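Carboxylase (Deinococcus radiodurans, PDB 5H80) probably catalyses the ATP-dependent carboxylation of biotin, as the biotin carboxylase domain of a single-chain bacterial carboxylase. Local coordinates at residues 63-73 / 407-418. Sequence-based numbering, arbitrary orientation.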
ATOM      1  N   ALA A  63       1.055  14.207  26.208  1.00 29.27           N
ATOM      2  CA  ALA A  63       0.764  15.463  26.910  1.00 28.83           C
ATOM      3  C   ALA A  63      -0.695  15.771  26.705  1.00 27.65           C
ATOM      4  O   ALA A  63      -1.281  15.394  25.667  1.00 24.80           O
ATOM      5  CB  ALA A  63       1.615  16.565  26.316  1.00 33.52           C
ATOM      6  N   PRO A  64      -1.386  16.427  27.695  1.00 29.38           N
ATOM      7  CA  PRO A  64      -2.777  16.698  27.436  1.00 27.73           C
ATOM      8  C   PRO A  64      -3.255  17.422  26.148  1.00 26.28           C
ATOM      9  O   PRO A  64      -4.296  17.079  25.551  1.00 29.86           O
ATOM     10  CB  PRO A  64      -3.234  17.489  28.736  1.00 28.04           C
ATOM     11  CG  PRO A  64      -2.153  17.251  29.749  1.00 31.22           C
ATOM     12  CD  PRO A  64      -0.899  17.092  28.935  1.00 32.21           C
ATOM     13  N   ASP A  65      -2.500  18.358  25.643  1.00 25.01           N
ATOM     14  CA  ASP A  65      -2.793  19.050  24.375  1.00 29.92           C
ATOM     15  C   ASP A  65      -2.587  18.168  23.137  1.00 30.16           C
ATOM     16  O   ASP A  65      -2.878  18.594  22.097  1.00 30.12           O
ATOM     17  CB  ASP A  65      -1.986  20.279  24.186  1.00 33.12           C
ATOM     18  CG  ASP A  65      -0.524  20.013  23.893  1.00 34.33           C
ATOM     19  OD1 ASP A  65       0.010  18.898  24.072  1.00 35.47           O
ATOM     20  OD2 ASP A  65       0.159  21.046  23.627  1.00 43.20           O
ATOM     21  N   ASP A  66      -2.140  16.942  23.365  1.00 30.40           N
ATOM     22  CA  ASP A  66      -1.910  15.938  22.344  1.00 31.13           C
ATOM     23  C   ASP A  66      -2.877  14.816  22.511  1.00 32.09           C
ATOM     24  O   ASP A  66      -2.699  13.749  21.919  1.00 32.33           O
ATOM     25  CB  ASP A  66      -0.450  15.461  22.442  1.00 31.25           C
ATOM     26  CG  ASP A  66       0.178  15.128  21.075  1.00 29.22           C
ATOM     27  OD1 ASP A  66      -0.414  15.526  20.030  1.00 29.67           O
ATOM     28  OD2 ASP A  66       1.263  14.536  21.122  1.00 28.76           O
ATOM     29  N   ALA A  67      -3.869  14.936  23.427  1.00 26.02           N
ATOM     30  CA  ALA A  67      -4.593  13.762  23.811  1.00 27.96           C
ATOM     31  C   ALA A  67      -5.505  13.122  22.714  1.00 24.69           C
ATOM     32  O   ALA A  67      -5.792  11.932  22.789  1.00 27.50           O
ATOM     33  CB  ALA A  67      -5.334  13.949  25.156  1.00 31.50           C
ATOM     34  N   GLY A  68      -5.824  13.856  21.686  1.00 25.09           N
ATOM     35  CA  GLY A  68      -6.756  13.339  20.629  1.00 30.75           C
ATOM     36  C   GLY A  68      -5.986  12.649  19.483  1.00 30.92           C
ATOM     37  O   GLY A  68      -6.572  12.006  18.646  1.00 26.17           O
ATOM     38  N   SER A  69      -4.707  12.739  19.552  1.00 25.28           N
ATOM     39  CA  SER A  69      -3.768  12.039  18.639  1.00 27.71           C
ATOM     40  C   SER A  69      -4.074  10.549  18.594  1.00 23.79           C
ATOM     41  O   SER A  69      -4.273   9.864  19.596  1.00 22.84           O
ATOM     42  CB  SER A  69      -2.299  12.275  18.955  1.00 27.47           C
ATOM     43  OG  SER A  69      -1.503  11.359  18.090  1.00 24.73           O
ATOM     44  N   LEU A  70      -3.983   9.970  17.383  1.00 26.43           N
ATOM     45  CA  LEU A  70      -4.127   8.507  17.206  1.00 25.13           C
ATOM     46  C   LEU A  70      -3.159   7.671  17.959  1.00 23.94           C
ATOM     47  O   LEU A  70      -3.514   6.575  18.409  1.00 27.00           O
ATOM     48  CB  LEU A  70      -4.150   8.094  15.686  1.00 25.93           C
ATOM     49  CG  LEU A  70      -4.325   6.601  15.383  1.00 30.03           C
ATOM     50  CD1 LEU A  70      -5.700   6.096  15.798  1.00 34.79           C
ATOM     51  CD2 LEU A  70      -4.200   6.403  13.838  1.00 32.29           C
ATOM     52  N   HIS A  71      -1.941   8.196  18.203  1.00 23.06           N
ATOM     53  CA  HIS A  71      -0.968   7.435  19.005  1.00 25.78           C
ATOM     54  C   HIS A  71      -1.394   7.087  20.455  1.00 18.67           C
ATOM     55  O   HIS A  71      -0.935   6.116  20.992  1.00 23.37           O
ATOM     56  CB  HIS A  71       0.363   8.121  18.927  1.00 23.04           C
ATOM     57  CG  HIS A  71       0.681   9.109  20.018  1.00 24.56           C
ATOM     58  ND1 HIS A  71       0.377  10.458  19.968  1.00 28.33           N
ATOM     59  CD2 HIS A  71       1.331   8.899  21.194  1.00 29.31           C
ATOM     60  CE1 HIS A  71       0.789  11.033  21.092  1.00 27.07           C
ATOM     61  NE2 HIS A  71       1.373  10.119  21.843  1.00 27.60           N
ATOM     62  N   VAL A  72      -2.306   7.882  20.978  1.00 23.54           N
ATOM     63  CA  VAL A  72      -2.896   7.607  22.295  1.00 27.40           C
ATOM     64  C   VAL A  72      -3.692   6.281  22.296  1.00 23.81           C
ATOM     65  O   VAL A  72      -3.260   5.264  22.935  1.00 34.64           O
ATOM     66  CB  VAL A  72      -3.687   8.830  22.735  1.00 25.49           C
ATOM     67  CG1 VAL A  72      -4.398   8.529  24.062  1.00 27.71           C
ATOM     68  CG2 VAL A  72      -2.813  10.062  22.885  1.00 28.64           C
ATOM     69  N   ARG A  73      -4.787   6.309  21.533  1.00 31.59           N
ATOM     70  CA  ARG A  73      -5.707   5.187  21.377  1.00 36.51           C
ATOM     71  C   ARG A  73      -5.040   3.942  20.827  1.00 37.16           C
ATOM     72  O   ARG A  73      -5.396   2.822  21.203  1.00 31.70           O
ATOM     73  CB  ARG A  73      -6.822   5.555  20.378  1.00 52.58           C
ATOM     74  CG  ARG A  73      -7.963   6.393  20.923  1.00 64.20           C
ATOM     75  CD  ARG A  73      -8.874   6.899  19.792  1.00 75.96           C
ATOM     76  NE  ARG A  73      -8.192   7.822  18.869  1.00 81.95           N
ATOM     77  CZ  ARG A  73      -8.792   8.703  18.065  1.00 95.68           C
ATOM     78  NH1 ARG A  73     -10.121   8.841  18.035  1.00 95.98           N
ATOM     79  NH2 ARG A  73      -8.042   9.474  17.277  1.00104.29           N
ATOM     80  N   PHE A 407      -1.584  10.613  12.218  1.00 23.99           N
ATOM     81  CA  PHE A 407      -2.076  10.604  13.567  1.00 21.13           C
ATOM     82  C   PHE A 407      -3.448  11.338  13.739  1.00 23.32           C
ATOM     83  O   PHE A 407      -4.071  11.273  14.797  1.00 27.57           O
ATOM     84  CB  PHE A 407      -1.011  11.218  14.496  1.00 24.23           C
ATOM     85  CG  PHE A 407      -0.925  12.636  14.318  1.00 22.43           C
ATOM     86  CD1 PHE A 407      -1.499  13.542  15.292  1.00 26.91           C
ATOM     87  CD2 PHE A 407      -0.252  13.187  13.265  1.00 25.61           C
ATOM     88  CE1 PHE A 407      -1.422  14.914  15.079  1.00 29.51           C
ATOM     89  CE2 PHE A 407      -0.133  14.531  13.106  1.00 26.74           C
ATOM     90  CZ  PHE A 407      -0.729  15.412  13.970  1.00 25.77           C
ATOM     91  N   VAL A 408      -3.905  11.966  12.679  1.00 22.90           N
ATOM     92  CA  VAL A 408      -5.043  12.979  12.606  1.00 24.04           C
ATOM     93  C   VAL A 408      -6.335  12.174  12.442  1.00 29.71           C
ATOM     94  O   VAL A 408      -6.428  11.197  11.675  1.00 31.42           O
ATOM     95  CB  VAL A 408      -4.847  14.098  11.577  1.00 26.88           C
ATOM     96  CG1 VAL A 408      -6.039  15.052  11.585  1.00 28.52           C
ATOM     97  CG2 VAL A 408      -3.565  14.873  11.869  1.00 27.01           C
ATOM     98  N   THR A 409      -7.338  12.475  13.278  1.00 32.11           N
ATOM     99  CA  THR A 409      -8.705  12.036  12.952  1.00 36.26           C
ATOM    100  C   THR A 409      -9.647  13.234  13.083  1.00 35.31           C
ATOM    101  O   THR A 409      -9.251  14.328  13.569  1.00 27.60           O
ATOM    102  CB  THR A 409      -9.239  10.906  13.826  1.00 35.30           C
ATOM    103  OG1 THR A 409      -9.134  11.292  15.204  1.00 47.35           O
ATOM    104  CG2 THR A 409      -8.477   9.593  13.585  1.00 43.85           C
ATOM    105  N   THR A 410     -10.905  13.017  12.679  1.00 36.71           N
ATOM    106  CA  THR A 410     -11.891  14.106  12.703  1.00 45.31           C
ATOM    107  C   THR A 410     -12.085  14.647  14.128  1.00 37.41           C
ATOM    108  O   THR A 410     -12.193  13.872  15.105  1.00 39.82           O
ATOM    109  CB  THR A 410     -13.195  13.638  12.037  1.00 51.24           C
ATOM    110  OG1 THR A 410     -12.884  13.222  10.706  1.00 49.20           O
ATOM    111  CG2 THR A 410     -14.200  14.754  11.965  1.00 49.79           C
ATOM    112  N   GLY A 411     -12.050  15.971  14.227  1.00 36.81           N
ATOM    113  CA  GLY A 411     -12.292  16.686  15.452  1.00 39.80           C
ATOM    114  C   GLY A 411     -11.052  16.955  16.228  1.00 39.14           C
ATOM    115  O   GLY A 411     -11.149  17.434  17.347  1.00 34.05           O
ATOM    116  N   LEU A 412      -9.876  16.559  15.699  1.00 34.26           N
ATOM    117  CA  LEU A 412      -8.618  16.926  16.339  1.00 29.18           C
ATOM    118  C   LEU A 412      -8.380  18.409  16.186  1.00 27.96           C
ATOM    119  O   LEU A 412      -8.640  18.990  15.081  1.00 34.37           O
ATOM    120  CB  LEU A 412      -7.419  16.042  15.779  1.00 27.09           C
ATOM    121  CG  LEU A 412      -6.104  16.392  16.467  1.00 29.81           C
ATOM    122  CD1 LEU A 412      -6.208  15.745  17.852  1.00 27.54           C
ATOM    123  CD2 LEU A 412      -4.846  16.030  15.642  1.00 34.52           C
ATOM    124  N   THR A 413      -7.862  19.075  17.219  1.00 31.86           N
ATOM    125  CA  THR A 413      -7.346  20.461  17.114  1.00 31.40           C
ATOM    126  C   THR A 413      -5.876  20.317  17.279  1.00 36.14           C
ATOM    127  O   THR A 413      -5.443  20.088  18.357  1.00 33.54           O
ATOM    128  CB  THR A 413      -7.832  21.449  18.259  1.00 35.69           C
ATOM    129  OG1 THR A 413      -9.197  21.638  18.146  1.00 36.72           O
ATOM    130  CG2 THR A 413      -7.239  22.857  18.138  1.00 37.75           C
ATOM    131  N   PRO A 414      -5.060  20.453  16.195  1.00 37.59           N
ATOM    132  CA  PRO A 414      -3.614  20.418  16.405  1.00 35.24           C
ATOM    133  C   PRO A 414      -3.004  21.506  17.303  1.00 39.55           C
ATOM    134  O   PRO A 414      -3.487  22.620  17.330  1.00 45.73           O
ATOM    135  CB  PRO A 414      -3.073  20.537  14.988  1.00 33.93           C
ATOM    136  CG  PRO A 414      -4.151  19.987  14.128  1.00 32.90           C
ATOM    137  CD  PRO A 414      -5.361  20.608  14.768  1.00 37.35           C
ATOM    138  N   SER A 415      -1.959  21.170  18.035  1.00 37.84           N
ATOM    139  CA  SER A 415      -1.370  22.122  18.967  1.00 38.95           C
ATOM    140  C   SER A 415      -0.173  22.733  18.308  1.00 39.55           C
ATOM    141  O   SER A 415       0.651  22.017  17.653  1.00 36.35           O
ATOM    142  CB  SER A 415      -0.953  21.407  20.264  1.00 35.84           C
ATOM    143  OG  SER A 415       0.010  22.183  20.986  1.00 36.02           O
ATOM    144  N   PRO A 416       0.001  24.057  18.490  1.00 39.40           N
ATOM    145  CA  PRO A 416       1.221  24.675  17.962  1.00 37.95           C
ATOM    146  C   PRO A 416       2.511  24.258  18.672  1.00 33.78           C
ATOM    147  O   PRO A 416       3.596  24.725  18.303  1.00 41.91           O
ATOM    148  CB  PRO A 416       0.979  26.174  18.193  1.00 38.75           C
ATOM    149  CG  PRO A 416       0.093  26.235  19.381  1.00 40.60           C
ATOM    150  CD  PRO A 416      -0.812  25.011  19.285  1.00 43.34           C
ATOM    151  N   GLN A 417       2.451  23.415  19.698  1.00 35.13           N
ATOM    152  CA  GLN A 417       3.624  22.932  20.321  1.00 34.94           C
ATOM    153  C   GLN A 417       4.425  22.011  19.427  1.00 35.22           C
ATOM    154  O   GLN A 417       5.586  21.761  19.677  1.00 37.13           O
ATOM    155  CB  GLN A 417       3.259  22.144  21.568  1.00 37.07           C
ATOM    156  CG  GLN A 417       2.776  23.046  22.723  1.00 41.11           C
ATOM    157  CD  GLN A 417       3.960  23.711  23.376  1.00 43.22           C
ATOM    158  OE1 GLN A 417       5.014  23.076  23.583  1.00 40.71           O
ATOM    159  NE2 GLN A 417       3.837  24.999  23.648  1.00 44.98           N
ATOM    160  N   TYR A 418       3.800  21.509  18.374  1.00 28.96           N
ATOM    161  CA  TYR A 418       4.387  20.400  17.596  1.00 31.67           C
ATOM    162  C   TYR A 418       4.462  20.907  16.163  1.00 33.32           C
ATOM    163  O   TYR A 418       3.828  21.891  15.764  1.00 33.05           O
ATOM    164  CB  TYR A 418       3.564  19.102  17.671  1.00 31.17           C
ATOM    165  CG  TYR A 418       3.186  18.742  19.087  1.00 28.12           C
ATOM    166  CD1 TYR A 418       4.196  18.467  19.999  1.00 34.29           C
ATOM    167  CD2 TYR A 418       1.917  18.846  19.534  1.00 32.29           C
ATOM    168  CE1 TYR A 418       3.897  18.228  21.350  1.00 36.85           C
ATOM    169  CE2 TYR A 418       1.592  18.589  20.895  1.00 34.49           C
ATOM    170  CZ  TYR A 418       2.607  18.306  21.794  1.00 34.05           C
ATOM    171  OH  TYR A 418       2.385  18.077  23.166  1.00 31.23           O
TER
HETATM  172  O   HOH W   1      -3.967  18.018  19.751  1.00 30.16           O
HETATM  173  O   HOH W   2      -6.370  12.119  15.963  1.00 35.20           O
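The backbones of 63-73 and 407-418 run in opposite directions, from D65 beside S415 to L70 beside F407, where the CA atoms come within 4.7 Å. The contact joins the N-terminal and C-terminal parts of the biotin carboxylase fold. A connection after the parallel-sheet strand 57-62 meets the loop between strands 402-406 and 421-429.

Y418 OH donates to D65 OD1 at 2.7 Å, on the syn side and close to the carboxylate plane. S415 OG donates to D65 OD2 from above that plane, 2.9 Å away. S415 OG also accepts from Q417 N in an ST turn. CG of D65 sits between the backbone N and the carbonyl carbon (chi1 71°), which brings the carboxylate to both hydroxyls. Replacing D65 by alanine would probably leave the Y418 and S415 hydroxyls without their shared acceptor.

The carboxylate of D66 lies over the CE2 side of the Y418 ring, the planes 24° apart. It is salt-bridged to R40, which makes cation-pi contacts with Y418 and F407.

In the middle, CD1 of L412 packs on the G68 backbone, 3.5 Å from G68 C. G68 has no CB, which makes room for this methyl. Waters bridge D65 O to T413 O and G68 O to F407 O.

At the other end, L70 N donates to a lone pair of F407 O. S69 is the N-cap: its OG accepts from H71 N, is hydrogen-bonded to H71 ND1 and touches F407 CD1 at 3.5 Å. R73 is poorly ordered, but its NH2 donates almost straight to T409 OG1, 3.0 Å away in the guanidinium plane.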